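Local coordinates for protein flavin-containing monooxygenase (Allium sativum, PDB 6WPU) that probably oxidises the sulfur of S-allyl-L-cysteine, using a bound flavin-adenine dinucleotide as cofactor, at residues A[41-46]-A[100-105]. Sequence-based numbering, arbitrary orientation.
Sequences LRREGH and FLDYPF. With SO4 (sulfate ion), chain C.
Arg-43 and Asp-102 meet through a forked salt bridge in which both terminal nitrogens of the guanidinium converge on one carboxylate oxygen. NH2 of Arg-43 lies 2.8 Å from OD2 of Asp-102, nearly in line with its C-O bond, and NH1 of Arg-43 is 3.0 Å from that same OD2, on the syn side; both bonds are noticeably bent, as expected when two N-H groups share one oxygen. The oxygen sits in the guanidinium plane, but the carboxylate is turned 83° against it, which excludes the coplanar pairing of two nitrogens with two oxygens. The arginine chain, stretched out through chi2 174° and chi3 161°, spans the 13.1 Å between the CA atoms of Arg-43 and Asp-102. Helix 32-43, which follows the first strand of the Rossmann-type FAD-binding fold and closes with a Schellman motif at Gly-45, is thereby joined to the type I beta turn from Phe-100 to Tyr-103. On the helix side, Arg-39 pairs with OD1 of Asp-102 and Glu-40 with NH1 of Arg-43. With an alanine at Asp-102, Arg-39 and Arg-43 would probably lose their shared carboxylate, and the turn its ionic tie. The entire interface buries just 69 Å², and Arg-43 is exposed; a sulfate ion, probably picked up from the crystallisation solution, occupies another guanidinium edge. Arg-43 NE donates to sulfate O3 at 2.7 Å, while Arg-42, kinked mid-chain, brings NH1 to O3 and NH2 to O1.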
# COMPACT_ATOMS: atom_id res chain seq x y z
N LEU A 41 19.15 6.71 3.00
CA LEU A 41 20.36 6.65 2.19
C LEU A 41 21.27 7.84 2.48
O LEU A 41 22.48 7.67 2.62
CB LEU A 41 20.00 6.59 0.70
CG LEU A 41 19.35 5.29 0.23
CD1 LEU A 41 18.73 5.42 -1.18
CD2 LEU A 41 20.36 4.17 0.26
N ARG A 42 20.70 9.04 2.58
CA ARG A 42 21.51 10.22 2.88
C ARG A 42 22.16 10.10 4.25
O ARG A 42 23.35 10.43 4.41
CB ARG A 42 20.65 11.49 2.78
CG ARG A 42 21.45 12.80 2.95
CD ARG A 42 21.34 13.37 4.36
NE ARG A 42 19.95 13.63 4.74
CZ ARG A 42 19.51 13.65 5.99
NH1 ARG A 42 20.36 13.44 7.00
NH2 ARG A 42 18.22 13.88 6.24
N ARG A 43 21.42 9.62 5.24
CA ARG A 43 21.97 9.51 6.59
C ARG A 43 23.17 8.58 6.64
O ARG A 43 24.04 8.75 7.49
CB ARG A 43 20.91 9.00 7.56
CG ARG A 43 19.87 10.01 7.93
CD ARG A 43 18.80 9.37 8.77
NE ARG A 43 18.06 10.40 9.48
CZ ARG A 43 17.00 10.18 10.23
NH1 ARG A 43 16.50 8.96 10.37
NH2 ARG A 43 16.42 11.21 10.84
N GLU A 44 23.21 7.59 5.76
CA GLU A 44 24.29 6.62 5.74
C GLU A 44 25.45 7.04 4.83
O GLU A 44 26.40 6.28 4.68
CB GLU A 44 23.72 5.26 5.33
CG GLU A 44 24.59 4.05 5.56
CD GLU A 44 24.87 3.75 7.03
OE1 GLU A 44 24.24 4.35 7.92
OE2 GLU A 44 25.74 2.89 7.27
N GLY A 45 25.39 8.24 4.23
CA GLY A 45 26.50 8.76 3.43
C GLY A 45 26.37 8.58 1.93
O GLY A 45 27.27 9.00 1.20
N HIS A 46 25.29 7.97 1.45
CA HIS A 46 25.11 7.74 0.02
C HIS A 46 24.59 8.99 -0.68
O HIS A 46 23.95 9.84 -0.08
CB HIS A 46 24.14 6.59 -0.22
CG HIS A 46 24.54 5.32 0.46
ND1 HIS A 46 25.72 4.68 0.20
CD2 HIS A 46 23.92 4.60 1.42
CE1 HIS A 46 25.82 3.60 0.96
NE2 HIS A 46 24.73 3.53 1.71
N PHE A 100 6.41 7.64 11.14
CA PHE A 100 7.81 7.23 11.17
C PHE A 100 8.35 7.21 12.60
O PHE A 100 7.95 8.00 13.46
CB PHE A 100 8.65 8.15 10.29
CG PHE A 100 8.33 8.05 8.82
CD1 PHE A 100 8.64 6.90 8.12
CD2 PHE A 100 7.73 9.10 8.15
CE1 PHE A 100 8.36 6.79 6.79
CE2 PHE A 100 7.44 9.01 6.81
CZ PHE A 100 7.75 7.85 6.12
N LEU A 101 9.28 6.27 12.84
CA LEU A 101 9.74 6.00 14.20
C LEU A 101 10.40 7.22 14.85
O LEU A 101 10.37 7.35 16.08
CB LEU A 101 10.71 4.82 14.18
CG LEU A 101 10.07 3.52 13.70
CD1 LEU A 101 11.09 2.42 13.55
CD2 LEU A 101 8.94 3.11 14.65
N ASP A 102 11.02 8.10 14.07
CA ASP A 102 11.67 9.26 14.67
C ASP A 102 10.96 10.56 14.29
O ASP A 102 11.56 11.63 14.34
CB ASP A 102 13.15 9.31 14.28
CG ASP A 102 13.35 9.56 12.80
OD1 ASP A 102 12.36 9.51 12.03
OD2 ASP A 102 14.51 9.83 12.40
N TYR A 103 9.69 10.47 13.91
CA TYR A 103 8.94 11.63 13.43
C TYR A 103 7.47 11.42 13.75
O TYR A 103 6.67 11.06 12.88
CB TYR A 103 9.16 11.83 11.93
CG TYR A 103 8.81 13.22 11.46
CD1 TYR A 103 9.48 14.33 11.99
CD2 TYR A 103 7.83 13.43 10.50
CE1 TYR A 103 9.17 15.61 11.56
CE2 TYR A 103 7.51 14.70 10.07
CZ TYR A 103 8.18 15.78 10.60
OH TYR A 103 7.86 17.04 10.17
N PRO A 104 7.08 11.63 15.01
CA PRO A 104 5.72 11.26 15.44
C PRO A 104 4.65 11.98 14.65
O PRO A 104 4.74 13.19 14.39
CB PRO A 104 5.69 11.67 16.91
CG PRO A 104 7.14 11.59 17.34
CD PRO A 104 7.93 12.04 16.14
N PHE A 105 3.61 11.24 14.27
CA PHE A 105 2.49 11.79 13.50
C PHE A 105 1.50 12.46 14.46
O PHE A 105 0.33 12.10 14.57
CB PHE A 105 1.84 10.69 12.67
CG PHE A 105 0.73 11.15 11.74
CD1 PHE A 105 0.52 12.50 11.47
CD2 PHE A 105 -0.11 10.22 11.13
CE1 PHE A 105 -0.51 12.90 10.62
CE2 PHE A 105 -1.14 10.62 10.28
CZ PHE A 105 -1.34 11.96 10.02
S SO4 C . 18.68 14.15 10.09
O1 SO4 C . 18.18 14.93 8.96
O2 SO4 C . 17.63 13.95 11.08
O3 SO4 C . 19.21 12.87 9.64
O4 SO4 C . 19.80 14.89 10.69